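Local coordinates for protein N-acetylneuraminic acid (Sialic acid) synthetase (Leptospira borgpetersenii serovar Hardjo-bovis, PDB 6NCS) that probably condenses an N-acylmannosamine, or its 6-phosphate, with phosphoenolpyruvate to make sialic acid or its 9-phosphate, using a bound divalent metal ion held by a TIM-barrel domain, at residues L40-A43 against L44-I47; K93-S96 against Q97-I101; V110-L113 against N114-K117; K254-T257 against E258-I262. All blocks are in the same frame, centred on the assembly; numbering follows the deposited sequence.

Contact 1: L40-A43 against L44-I47; sequences LNLA and LRMI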
ATOM      1  N   LEU A  40      30.180 -13.004  20.117  1.00 28.39           N
ATOM      2  CA  LEU A  40      29.835 -11.724  20.732  1.00 25.49           C
ATOM      3  C   LEU A  40      30.384 -10.553  19.929  1.00 20.63           C
ATOM      4  O   LEU A  40      29.701  -9.536  19.764  1.00 19.76           O
ATOM      5  CB  LEU A  40      30.347 -11.668  22.172  1.00 24.64           C
ATOM      6  CG  LEU A  40      30.024 -10.394  22.960  1.00 23.14           C
ATOM      7  CD1 LEU A  40      28.539 -10.143  22.981  1.00 30.66           C
ATOM      8  CD2 LEU A  40      30.560 -10.520  24.384  1.00 24.20           C
ATOM      9  N   ASN A  41      31.623 -10.663  19.444  1.00 23.85           N
ATOM     10  CA  ASN A  41      32.191  -9.580  18.645  1.00 21.73           C
ATOM     11  C   ASN A  41      31.414  -9.367  17.361  1.00 20.84           C
ATOM     12  O   ASN A  41      31.302  -8.232  16.884  1.00 22.75           O
ATOM     13  CB  ASN A  41      33.657  -9.861  18.333  1.00 27.84           C
ATOM     14  CG  ASN A  41      34.527  -9.721  19.547  1.00 27.09           C
ATOM     15  OD1 ASN A  41      34.130  -9.085  20.522  1.00 31.38           O
ATOM     16  ND2 ASN A  41      35.715 -10.319  19.512  1.00 28.86           N
ATOM     17  N   LEU A  42      30.869 -10.439  16.786  1.00 20.97           N
ATOM     18  CA  LEU A  42      30.056 -10.282  15.588  1.00 20.04           C
ATOM     19  C   LEU A  42      28.746  -9.582  15.912  1.00 20.04           C
ATOM     20  O   LEU A  42      28.290  -8.716  15.152  1.00 20.92           O
ATOM     21  CB  LEU A  42      29.805 -11.646  14.940  1.00 23.29           C
ATOM     22  CG  LEU A  42      29.003 -11.644  13.638  1.00 21.52           C
ATOM     23  CD1 LEU A  42      29.597 -10.661  12.630  1.00 20.20           C
ATOM     24  CD2 LEU A  42      28.965 -13.060  13.045  1.00 22.56           C
ATOM     25  N   ALA A  43      28.131  -9.934  17.045  1.00 18.49           N
ATOM     26  CA  ALA A  43      26.909  -9.255  17.460  1.00 19.72           C
ATOM     27  C   ALA A  43      27.156  -7.770  17.694  1.00 19.61           C
ATOM     28  O   ALA A  43      26.319  -6.936  17.342  1.00 17.00           O
ATOM     29  CB  ALA A  43      26.342  -9.913  18.722  1.00 17.09           C
ATOM     30  N   LEU A  44      28.302  -7.420  18.292  1.00 18.02           N
ATOM     31  CA  LEU A  44      28.638  -6.012  18.484  1.00 21.36           C
ATOM     32  C   LEU A  44      28.812  -5.303  17.146  1.00 29.95           C
ATOM     33  O   LEU A  44      28.350  -4.167  16.967  1.00 22.99           O
ATOM     34  CB  LEU A  44      29.908  -5.888  19.334  1.00 20.10           C
ATOM     35  CG  LEU A  44      29.755  -6.299  20.794  1.00 20.39           C
ATOM     36  CD1 LEU A  44      31.120  -6.426  21.476  1.00 20.25           C
ATOM     37  CD2 LEU A  44      28.889  -5.305  21.540  1.00 22.52           C
ATOM     38  N   ARG A  45      29.467  -5.969  16.190  1.00 20.91           N
ATOM     39  CA  ARG A  45      29.597  -5.416  14.847  1.00 18.14           C
ATOM     40  C   ARG A  45      28.236  -5.225  14.195  1.00 17.06           C
ATOM     41  O   ARG A  45      28.015  -4.245  13.473  1.00 20.37           O
ATOM     42  CB  ARG A  45      30.470  -6.334  13.987  1.00 24.32           C
ATOM     43  CG  ARG A  45      30.543  -5.926  12.532  1.00 24.04           C
ATOM     44  CD  ARG A  45      31.400  -6.889  11.727  1.00 28.43           C
ATOM     45  NE  ARG A  45      31.329  -6.591  10.302  1.00 29.25           N
ATOM     46  CZ  ARG A  45      31.682  -7.437   9.345  1.00 37.25           C
ATOM     47  NH1 ARG A  45      32.132  -8.649   9.662  1.00 27.30           N
ATOM     48  NH2 ARG A  45      31.581  -7.072   8.074  1.00 34.34           N
ATOM     49  N   MET A  46      27.309  -6.154  14.435  1.00 16.52           N
ATOM     50  CA  MET A  46      25.972  -6.015  13.864  1.00 16.59           C
ATOM     51  C   MET A  46      25.292  -4.759  14.390  1.00 18.02           C
ATOM     52  O   MET A  46      24.618  -4.041  13.634  1.00 15.31           O
ATOM     53  CB  MET A  46      25.143  -7.266  14.169  1.00 15.31           C
ATOM     54  CG  MET A  46      25.668  -8.521  13.477  1.00 16.08           C
ATOM     55  SD  MET A  46      24.718 -10.003  13.921  1.00 21.12           S
ATOM     56  CE  MET A  46      23.246  -9.780  12.902  1.00 16.63           C
ATOM     57  N   ILE A  47      25.486  -4.461  15.678  1.00 17.18           N
ATOM     58  CA  ILE A  47      24.926  -3.239  16.255  1.00 18.61           C
ATOM     59  C   ILE A  47      25.515  -2.013  15.571  1.00 15.49           C
ATOM     60  O   ILE A  47      24.786  -1.099  15.164  1.00 15.31           O
ATOM     61  CB  ILE A  47      25.180  -3.187  17.768  1.00 15.45           C
ATOM     62  CG1 ILE A  47      24.443  -4.304  18.510  1.00 14.89           C
ATOM     63  CG2 ILE A  47      24.772  -1.823  18.313  1.00 17.59           C
ATOM     64  CD1 ILE A  47      24.875  -4.418  19.982  1.00 15.32           C
TER
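With CG anti to its carbonyl carbon (chi1 -69°), Leu44 lays its side chain back over the preceding turn of the helix, where it meets Leu40, whose own CG is anti to the backbone N (chi1 -178°). The two leucines touch at the branches: CG of Leu40 is 4.4 Å from CD1 of Leu44, a loose apolar contact between residues four apart. CG of Leu44 also sits 3.4 Å from O of Leu40, and that same oxygen accepts the backbone N-H of Leu44 at 2.9 Å. The same CD1 of Leu44 also passes the amide of Asn41 at a slant, 4.1 Å from OD1. Three more i to i+4 backbone bonds, of which Met46 N to Leu42 O is the shortest at 2.8 Å, define the first turns of an ordinary alpha-helix. Met46 takes the same kind of first torsion as Leu44, which carries its CG to 3.1 Å from O of Leu42. The chain of Arg45 runs extended instead, its CD passing 4.3 Å from CD1 of Leu42, and its NE reaches onward to a salt bridge with Glu49. Helix 40-52 is the helical arm of a beta-alpha-beta crossover between strands 27-33 and 57-62 of the TIM barrel. Ala43 and Ile47 face Phe60 of strand 57-62, Ala43 and Leu44 pack on Leu92 of helix 86-98, and Leu42, Arg45 and Met46 meet Val234 in the loop after strand 227-231.

Contact 2: K93-S96 against Q97-I101; sequences KERS and QKKNI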
ATOM      1  N   LYS A  93      23.448  -4.236  25.009  1.00 17.93           N
ATOM      2  CA  LYS A  93      22.648  -3.060  25.331  1.00 17.97           C
ATOM      3  C   LYS A  93      23.526  -1.816  25.467  1.00 20.01           C
ATOM      4  O   LYS A  93      23.146  -0.722  25.024  1.00 16.61           O
ATOM      5  CB  LYS A  93      21.853  -3.312  26.613  1.00 18.46           C
ATOM      6  CG  LYS A  93      20.887  -2.200  26.994  1.00 19.34           C
ATOM      7  CD  LYS A  93      19.920  -2.686  28.070  1.00 28.31           C
ATOM      8  CE  LYS A  93      19.021  -1.564  28.584  1.00 34.03           C
ATOM      9  NZ  LYS A  93      19.757  -0.598  29.433  1.00 32.73           N
ATOM     10  N   GLU A  94      24.712  -1.974  26.058  1.00 21.75           N
ATOM     11  CA  GLU A  94      25.603  -0.834  26.252  0.57 22.99           C
ATOM     12  C   GLU A  94      26.111  -0.300  24.919  1.00 23.13           C
ATOM     13  O   GLU A  94      26.131   0.918  24.696  1.00 19.19           O
ATOM     14  CB  GLU A  94      26.772  -1.234  27.154  0.57 22.50           C
ATOM     15  CG  GLU A  94      28.010  -0.349  27.014  0.57 31.86           C
ATOM     16  CD  GLU A  94      29.195  -0.855  27.828  0.57 35.25           C
ATOM     17  OE1 GLU A  94      29.343  -0.436  28.996  0.57 35.12           O
ATOM     18  OE2 GLU A  94      29.974  -1.678  27.300  0.57 29.87           O
ATOM     19  N   ARG A  95      26.527  -1.192  24.020  1.00 20.93           N
ATOM     20  CA  ARG A  95      26.970  -0.753  22.699  1.00 23.64           C
ATOM     21  C   ARG A  95      25.834  -0.086  21.939  1.00 19.83           C
ATOM     22  O   ARG A  95      26.046   0.909  21.233  1.00 20.75           O
ATOM     23  CB  ARG A  95      27.516  -1.934  21.893  1.00 22.46           C
ATOM     24  CG  ARG A  95      27.859  -1.585  20.438  1.00 19.58           C
ATOM     25  CD  ARG A  95      29.086  -0.686  20.340  1.00 33.14           C
ATOM     26  NE  ARG A  95      30.260  -1.374  20.846  1.00 35.65           N
ATOM     27  CZ  ARG A  95      31.033  -2.172  20.118  1.00 37.03           C
ATOM     28  NH1 ARG A  95      30.770  -2.364  18.834  1.00 31.63           N
ATOM     29  NH2 ARG A  95      32.076  -2.777  20.673  1.00 37.14           N
ATOM     30  N   SER A  96      24.617  -0.617  22.079  1.00 15.95           N
ATOM     31  CA  SER A  96      23.467  -0.016  21.408  1.00 16.83           C
ATOM     32  C   SER A  96      23.225   1.407  21.902  1.00 18.96           C
ATOM     33  O   SER A  96      22.985   2.321  21.105  1.00 20.35           O
ATOM     34  CB  SER A  96      22.229  -0.887  21.615  1.00 17.95           C
ATOM     35  OG  SER A  96      22.401  -2.162  21.006  1.00 16.15           O
ATOM     36  N   GLN A  97      23.287   1.624  23.216  1.00 19.34           N
ATOM     37  CA  GLN A  97      23.094   2.974  23.734  0.58 21.33           C
ATOM     38  C   GLN A  97      24.176   3.914  23.221  1.00 20.21           C
ATOM     39  O   GLN A  97      23.894   5.066  22.872  1.00 23.66           O
ATOM     40  CB  GLN A  97      23.067   2.956  25.263  0.58 22.46           C
ATOM     41  CG  GLN A  97      21.990   2.047  25.816  0.58 30.64           C
ATOM     42  CD  GLN A  97      21.747   2.228  27.296  0.58 34.31           C
ATOM     43  OE1 GLN A  97      21.398   1.277  27.991  0.58 32.76           O
ATOM     44  NE2 GLN A  97      21.908   3.451  27.783  0.58 37.28           N
ATOM     45  N   LYS A  98      25.421   3.433  23.165  1.00 20.73           N
ATOM     46  CA  LYS A  98      26.532   4.248  22.681  1.00 23.89           C
ATOM     47  C   LYS A  98      26.345   4.648  21.225  1.00 25.17           C
ATOM     48  O   LYS A  98      26.738   5.750  20.823  1.00 21.38           O
ATOM     49  CB  LYS A  98      27.842   3.476  22.862  1.00 27.62           C
ATOM     50  CG  LYS A  98      29.076   4.128  22.256  1.00 31.96           C
ATOM     51  CD  LYS A  98      30.338   3.391  22.699  1.00 43.10           C
ATOM     52  CE  LYS A  98      31.525   3.711  21.806  1.00 54.71           C
ATOM     53  NZ  LYS A  98      31.677   2.736  20.683  1.00 59.74           N
ATOM     54  N   LYS A  99      25.747   3.774  20.422  1.00 22.28           N
ATOM     55  CA  LYS A  99      25.553   4.018  18.999  1.00 23.55           C
ATOM     56  C   LYS A  99      24.181   4.604  18.678  1.00 21.55           C
ATOM     57  O   LYS A  99      23.842   4.745  17.499  1.00 20.61           O
ATOM     58  CB  LYS A  99      25.775   2.721  18.215  1.00 25.48           C
ATOM     59  CG  LYS A  99      27.221   2.207  18.247  1.00 19.99           C
ATOM     60  CD  LYS A  99      28.202   3.304  17.890  1.00 33.46           C
ATOM     61  CE  LYS A  99      29.595   2.753  17.641  1.00 38.25           C
ATOM     62  NZ  LYS A  99      29.832   2.512  16.187  1.00 43.13           N
ATOM     63  N   ASN A 100      23.391   4.935  19.705  1.00 19.98           N
ATOM     64  CA  ASN A 100      22.077   5.557  19.533  0.52 22.71           C
ATOM     65  C   ASN A 100      21.142   4.694  18.686  1.00 22.99           C
ATOM     66  O   ASN A 100      20.478   5.183  17.774  1.00 21.38           O
ATOM     67  CB  ASN A 100      22.203   6.955  18.920  0.52 23.72           C
ATOM     68  CG  ASN A 100      22.988   7.903  19.790  0.52 24.28           C
ATOM     69  OD1 ASN A 100      22.777   7.970  21.000  0.52 27.56           O
ATOM     70  ND2 ASN A 100      23.907   8.639  19.179  0.52 28.37           N
ATOM     71  N   ILE A 101      21.092   3.400  18.991  1.00 16.28           N
ATOM     72  CA  ILE A 101      20.100   2.515  18.401  1.00 17.54           C
ATOM     73  C   ILE A 101      19.448   1.770  19.557  1.00 16.09           C
ATOM     74  O   ILE A 101      20.103   1.485  20.564  1.00 18.54           O
ATOM     75  CB  ILE A 101      20.715   1.556  17.352  1.00 14.66           C
ATOM     76  CG1 ILE A 101      19.627   0.705  16.685  1.00 13.61           C
ATOM     77  CG2 ILE A 101      21.803   0.682  17.962  1.00 13.94           C
ATOM     78  CD1 ILE A 101      20.095  -0.037  15.426  1.00 13.92           C
TER
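Residues Lys93 to Lys98 keep helical backbone angles, and the helix then ends in a Schellman motif. Asn100, with positive phi (58°), is the C-prime residue, and its N bonds to Gln97 O. Lys99 N still makes its helical bond to Arg95 O and adds only a weak one to Ser96 O, as the chain leaves the helix toward strand 102-107 of the TIM barrel. The reversal brings CG2 of Ile101 to 4.0 Å from CB of Ser96, and both side chains pack on Ile58 of strand 57-62. Ser96 itself is buried, and its hydroxyl is satisfied one turn earlier by Leu92 O.

On the side facing helix 40-52, Arg95 and Lys99 run alongside each other in the same direction, CD of the arginine 4.0 Å from CG of the lysine. With NZ of Lys98 4.4 Å from NE of Arg95, like charges lie close together. Asp48 of helix 40-52 probably offsets them in part, since it forms a salt bridge with NH1 of Arg95. Farther back, the side chains of Lys93 and Gln97 cross at a slant, one turn apart; in one of two modelled conformers of Gln97, and so tentatively, Lys93 NZ donates to Gln97 OE1 at 2.9 Å. The firmest link of the helix end is Ile101 N to Ser96 O, 3.0 Å long and nearly straight (N-H...O 175°).

Contact 3: V110-L113 against N114-K117; sequences VPNL and NMLK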
ATOM      1  N   VAL A 110       9.854 -17.427  30.537  1.00 21.34           N
ATOM      2  CA  VAL A 110       9.681 -16.432  31.592  1.00 22.68           C
ATOM      3  C   VAL A 110      11.021 -16.080  32.243  1.00 19.34           C
ATOM      4  O   VAL A 110      11.254 -14.895  32.530  1.00 23.89           O
ATOM      5  CB  VAL A 110       8.648 -16.915  32.626  1.00 28.58           C
ATOM      6  CG1 VAL A 110       8.680 -16.048  33.872  1.00 33.04           C
ATOM      7  CG2 VAL A 110       7.253 -16.900  31.998  1.00 27.69           C
ATOM      8  N   PRO A 111      11.931 -17.033  32.503  1.00 23.39           N
ATOM      9  CA  PRO A 111      13.236 -16.626  33.057  1.00 25.10           C
ATOM     10  C   PRO A 111      13.973 -15.637  32.178  1.00 23.40           C
ATOM     11  O   PRO A 111      14.574 -14.685  32.695  1.00 21.45           O
ATOM     12  CB  PRO A 111      13.993 -17.955  33.186  1.00 31.02           C
ATOM     13  CG  PRO A 111      12.913 -18.948  33.425  1.00 27.91           C
ATOM     14  CD  PRO A 111      11.784 -18.503  32.526  1.00 23.36           C
ATOM     15  N   ASN A 112      13.937 -15.828  30.858  1.00 19.69           N
ATOM     16  CA  ASN A 112      14.596 -14.882  29.964  1.00 21.65           C
ATOM     17  C   ASN A 112      13.869 -13.541  29.938  1.00 21.20           C
ATOM     18  O   ASN A 112      14.509 -12.487  29.875  1.00 19.51           O
ATOM     19  CB  ASN A 112      14.705 -15.472  28.553  1.00 18.04           C
ATOM     20  CG  ASN A 112      15.956 -16.310  28.373  1.00 21.94           C
ATOM     21  OD1 ASN A 112      17.058 -15.773  28.223  1.00 29.35           O
ATOM     22  ND2 ASN A 112      15.801 -17.627  28.403  1.00 23.17           N
ATOM     23  N   LEU A 113      12.535 -13.556  29.981  1.00 16.67           N
ATOM     24  CA  LEU A 113      11.788 -12.304  30.063  1.00 19.16           C
ATOM     25  C   LEU A 113      12.162 -11.528  31.316  1.00 21.94           C
ATOM     26  O   LEU A 113      12.378 -10.311  31.262  1.00 18.07           O
ATOM     27  CB  LEU A 113      10.282 -12.588  30.032  1.00 16.55           C
ATOM     28  CG  LEU A 113       9.309 -11.402  29.935  1.00 19.94           C
ATOM     29  CD1 LEU A 113       8.017 -11.846  29.269  1.00 18.27           C
ATOM     30  CD2 LEU A 113       8.994 -10.814  31.299  1.00 21.89           C
ATOM     31  N   ASN A 114      12.213 -12.211  32.467  1.00 20.56           N
ATOM     32  CA  ASN A 114      12.582 -11.541  33.710  1.00 19.33           C
ATOM     33  C   ASN A 114      13.977 -10.941  33.608  1.00 21.09           C
ATOM     34  O   ASN A 114      14.224  -9.832  34.098  1.00 20.08           O
ATOM     35  CB  ASN A 114      12.518 -12.518  34.885  1.00 21.48           C
ATOM     36  CG  ASN A 114      11.101 -12.920  35.235  1.00 27.91           C
ATOM     37  OD1 ASN A 114      10.150 -12.232  34.881  1.00 27.47           O
ATOM     38  ND2 ASN A 114      10.955 -14.036  35.955  1.00 24.30           N
ATOM     39  N   MET A 115      14.902 -11.664  32.971  1.00 21.25           N
ATOM     40  CA  MET A 115      16.260 -11.159  32.817  1.00 22.56           C
ATOM     41  C   MET A 115      16.272  -9.900  31.966  1.00 25.63           C
ATOM     42  O   MET A 115      16.979  -8.935  32.276  1.00 20.80           O
ATOM     43  CB  MET A 115      17.152 -12.240  32.204  1.00 22.99           C
ATOM     44  CG  MET A 115      18.565 -11.786  31.864  1.00 27.21           C
ATOM     45  SD  MET A 115      18.756 -11.046  30.225  1.00 25.29           S
ATOM     46  CE  MET A 115      18.149 -12.365  29.162  1.00 25.20           C
ATOM     47  N   LEU A 116      15.494  -9.893  30.884  1.00 18.71           N
ATOM     48  CA  LEU A 116      15.469  -8.725  30.019  1.00 15.64           C
ATOM     49  C   LEU A 116      14.911  -7.513  30.754  1.00 17.93           C
ATOM     50  O   LEU A 116      15.445  -6.404  30.627  1.00 19.74           O
ATOM     51  CB  LEU A 116      14.666  -9.030  28.757  1.00 15.23           C
ATOM     52  CG  LEU A 116      15.283 -10.046  27.785  1.00 16.17           C
ATOM     53  CD1 LEU A 116      14.292 -10.374  26.663  1.00 18.39           C
ATOM     54  CD2 LEU A 116      16.600  -9.525  27.186  1.00 16.39           C
ATOM     55  N   LYS A 117      13.859  -7.702  31.554  1.00 16.20           N
ATOM     56  CA  LYS A 117      13.334  -6.577  32.323  1.00 21.11           C
ATOM     57  C   LYS A 117      14.354  -6.088  33.340  1.00 22.56           C
ATOM     58  O   LYS A 117      14.478  -4.878  33.579  1.00 21.91           O
ATOM     59  CB  LYS A 117      12.032  -6.963  33.021  1.00 23.52           C
ATOM     60  CG  LYS A 117      11.420  -5.804  33.798  1.00 31.37           C
ATOM     61  CD  LYS A 117      10.065  -6.147  34.358  1.00 36.01           C
ATOM     62  CE  LYS A 117       9.440  -4.932  35.023  1.00 36.70           C
ATOM     63  NZ  LYS A 117       8.154  -5.284  35.671  1.00 29.60           N
TER
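Val110 and Asn114 meet at an angle, one turn apart, with the valine methyl CG1 3.7 Å from ND2 of the asparagine. The amide leans back over the carbonyl of Val110, one turn earlier, because CG of Asn114 stands beside its own backbone N, which leaves CG 3.4 Å from O of Val110. That oxygen is also the acceptor for Asn114 N, at 2.9 Å and with an N-H...O angle of 169°. Leu113 also crosses the same amide, its CD2 4.0 Å from OD1 of Asn114; ND2 and OD1 therefore each have an aliphatic neighbour.

Asn112 and Met115 are arranged differently: they run alongside each other and point the same way. The methionine chain is bent at both of its later torsions (chi2 -87°, chi3 -57°), so that its terminal CE curls back to 3.7 Å from OD1 of Asn112.

All of this lies on helix 110-118, which follows strand 102-107 in the alternating beta-alpha order of the TIM barrel and leads on to strand 123-126. The helix begins next to Asp109, whose OD1 accepts from the backbone N of Asn112. Its inner face is largely apolar: Leu116 rests on Ala105 and Pro107 of strand 102-107, and its CG lies 3.3 Å from O of Asn112. Leu113 faces Leu136 and Ala140 of helix 134-143, whereas Met115 turns to Phe89 of helix 86-98. Lys117 stretches out fully extended, and its NZ donates to the backbone oxygen of Ser143.

Contact 4: K254-T257 against E258-I262; sequences KLVT and ETERI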
ATOM      1  N   LYS A 254      18.931   0.902   2.643  1.00 14.85           N
ATOM      2  CA  LYS A 254      17.964   1.190   1.587  1.00 13.29           C
ATOM      3  C   LYS A 254      16.535   0.992   2.074  1.00 16.47           C
ATOM      4  O   LYS A 254      15.637   1.757   1.695  1.00 15.26           O
ATOM      5  CB  LYS A 254      18.253   0.308   0.368  1.00 13.95           C
ATOM      6  CG  LYS A 254      17.400   0.584  -0.840  1.00 18.81           C
ATOM      7  CD  LYS A 254      17.712   1.967  -1.390  1.00 27.38           C
ATOM      8  CE  LYS A 254      17.884   1.943  -2.895  1.00 50.89           C
ATOM      9  NZ  LYS A 254      18.333   3.275  -3.387  1.00 54.69           N
ATOM     10  N   LEU A 255      16.298  -0.028   2.912  1.00 12.57           N
ATOM     11  CA  LEU A 255      14.975  -0.204   3.507  1.00 12.06           C
ATOM     12  C   LEU A 255      14.572   1.032   4.287  1.00 12.74           C
ATOM     13  O   LEU A 255      13.433   1.500   4.183  1.00 12.38           O
ATOM     14  CB  LEU A 255      14.961  -1.436   4.420  1.00 11.54           C
ATOM     15  CG  LEU A 255      13.681  -1.737   5.205  1.00 16.05           C
ATOM     16  CD1 LEU A 255      12.474  -2.001   4.285  1.00 15.41           C
ATOM     17  CD2 LEU A 255      13.926  -2.938   6.122  1.00 15.29           C
ATOM     18  N   VAL A 256      15.500   1.588   5.062  1.00 10.78           N
ATOM     19  CA  VAL A 256      15.196   2.777   5.853  1.00 13.88           C
ATOM     20  C   VAL A 256      14.856   3.955   4.945  1.00 12.16           C
ATOM     21  O   VAL A 256      13.853   4.650   5.155  1.00 13.43           O
ATOM     22  CB  VAL A 256      16.368   3.107   6.797  1.00 12.27           C
ATOM     23  CG1 VAL A 256      16.176   4.480   7.431  1.00 14.03           C
ATOM     24  CG2 VAL A 256      16.493   2.015   7.887  1.00 13.51           C
ATOM     25  N   THR A 257      15.699   4.226   3.941  1.00 10.76           N
ATOM     26  CA  THR A 257      15.469   5.440   3.153  1.00 16.64           C
ATOM     27  C   THR A 257      14.280   5.270   2.220  1.00 15.00           C
ATOM     28  O   THR A 257      13.559   6.241   1.943  1.00 12.51           O
ATOM     29  CB  THR A 257      16.717   5.851   2.351  1.00 17.41           C
ATOM     30  OG1 THR A 257      17.092   4.816   1.436  1.00 17.91           O
ATOM     31  CG2 THR A 257      17.886   6.150   3.285  1.00 16.49           C
ATOM     32  N   GLU A 258      14.054   4.054   1.730  1.00 13.16           N
ATOM     33  CA  GLU A 258      12.896   3.841   0.872  1.00 15.70           C
ATOM     34  C   GLU A 258      11.605   3.868   1.677  1.00 11.02           C
ATOM     35  O   GLU A 258      10.579   4.340   1.180  1.00 13.79           O
ATOM     36  CB  GLU A 258      13.045   2.532   0.104  1.00 14.00           C
ATOM     37  CG  GLU A 258      14.056   2.633  -1.055  1.00 13.57           C
ATOM     38  CD  GLU A 258      13.554   3.516  -2.198  1.00 18.72           C
ATOM     39  OE1 GLU A 258      12.832   3.008  -3.082  1.00 23.45           O
ATOM     40  OE2 GLU A 258      13.889   4.718  -2.216  1.00 18.80           O
ATOM     41  N   THR A 259      11.637   3.401   2.929  1.00 12.55           N
ATOM     42  CA  THR A 259      10.460   3.533   3.781  1.00 10.41           C
ATOM     43  C   THR A 259      10.096   4.995   3.984  1.00 15.60           C
ATOM     44  O   THR A 259       8.915   5.366   3.903  1.00 13.92           O
ATOM     45  CB  THR A 259      10.706   2.857   5.128  1.00 12.12           C
ATOM     46  OG1 THR A 259      10.798   1.445   4.937  1.00 14.37           O
ATOM     47  CG2 THR A 259       9.567   3.148   6.064  1.00 15.00           C
ATOM     48  N   GLU A 260      11.098   5.841   4.237  1.00 13.13           N
ATOM     49  CA  GLU A 260      10.833   7.262   4.411  1.00 14.08           C
ATOM     50  C   GLU A 260      10.252   7.853   3.135  1.00 15.95           C
ATOM     51  O   GLU A 260       9.318   8.662   3.179  1.00 15.69           O
ATOM     52  CB  GLU A 260      12.119   7.980   4.831  1.00 17.42           C
ATOM     53  CG  GLU A 260      12.559   7.610   6.252  1.00 31.53           C
ATOM     54  CD  GLU A 260      14.028   7.928   6.585  1.00 42.24           C
ATOM     55  OE1 GLU A 260      14.853   8.167   5.669  1.00 39.93           O
ATOM     56  OE2 GLU A 260      14.358   7.919   7.789  1.00 32.07           O
ATOM     57  N   ARG A 261      10.774   7.431   1.983  1.00 12.15           N
ATOM     58  CA  ARG A 261      10.283   7.963   0.720  1.00 11.78           C
ATOM     59  C   ARG A 261       8.843   7.542   0.472  1.00 13.44           C
ATOM     60  O   ARG A 261       8.020   8.361   0.048  1.00 14.97           O
ATOM     61  CB  ARG A 261      11.201   7.519  -0.426  1.00 12.62           C
ATOM     62  CG  ARG A 261      10.819   8.109  -1.769  1.00 19.48           C
ATOM     63  CD  ARG A 261      11.866   7.786  -2.831  1.00 21.23           C
ATOM     64  NE  ARG A 261      11.809   6.382  -3.229  1.00 17.29           N
ATOM     65  CZ  ARG A 261      11.017   5.923  -4.193  1.00 21.54           C
ATOM     66  NH1 ARG A 261      10.231   6.762  -4.854  1.00 23.91           N
ATOM     67  NH2 ARG A 261      11.014   4.629  -4.505  1.00 17.70           N
ATOM     68  N   ILE A 262       8.510   6.269   0.734  1.00 10.60           N
ATOM     69  CA  ILE A 262       7.131   5.818   0.546  1.00 11.67           C
ATOM     70  C   ILE A 262       6.200   6.518   1.533  1.00 13.45           C
ATOM     71  O   ILE A 262       5.071   6.880   1.186  1.00 16.29           O
ATOM     72  CB  ILE A 262       7.048   4.283   0.659  1.00 12.03           C
ATOM     73  CG1 ILE A 262       7.756   3.638  -0.530  1.00 18.71           C
ATOM     74  CG2 ILE A 262       5.595   3.809   0.717  1.00 15.66           C
ATOM     75  CD1 ILE A 262       8.010   2.115  -0.364  1.00 17.39           C
TER
HETATM   76  O   HOH W   1      15.986   5.506  -0.926  1.00 19.61           O
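Regular i to i+4 bonding carries the backbone from Lys254 to Ile262, with Glu258 N to Lys254 O the shortest of these bonds at 2.8 Å. The segment belongs to helix 249-266, which packs against strands 27-33 and 227-231 of the TIM barrel. Thr259 faces inward. Its OG1, anti to the carbonyl carbon (chi1 -68°), folds back to donate to Leu255 O at 2.7 Å, and because Thr259 N bonds to this oxygen from the other face of its plane, one carbonyl satisfies both the buried hydroxyl and the amide. Leu255 and Val256 belong to the same inner side, reaching Ile228 and Ile28 respectively.

On the outer side Lys254 and Glu258 run alongside each other, CD of the lysine 3.7 Å from CG of the glutamate; their charged ends stay 4.8 Å apart (NZ to OE2). Water 1 links OG1 of Thr257 to OE2 of Glu258, to which it donates. The carboxylate of Glu258 is held chiefly by Arg261, which also forms salt bridges with Glu186 and Glu215 of the second subunit, so that this patch of helix takes part in the dimer interface. Arg261 grips Glu258 side-on, at the edge of the guanidinium: NH2 meets OE1 at 2.8 Å in a nearly straight bond (173°), and NE meets OE2 at 2.8 Å, each oxygen approached on its syn side.

Overall arrangement
All four are local contacts along helices on the outside of the TIM barrel, contact 2 at a helix end, each with a buried face toward the strands and an exposed one. Contacts 1 and 2 are direct neighbours: Ile47 CD1 lies 3.5 Å from Ser96 OG, and both helices rest on strand 57-62. Contact 3 stands apart from them, its nearest atoms about 6 Å from contact 2, and contact 4 lies across the chain's centre from contact 3, with centres about 33 Å apart. Chemistry follows place. Aliphatic packing dominates contact 1, a helix terminus with clustered lysines marks contact 2, amides against aliphatic groups mark contact 3, and contact 4 alone meets the second subunit, through charge.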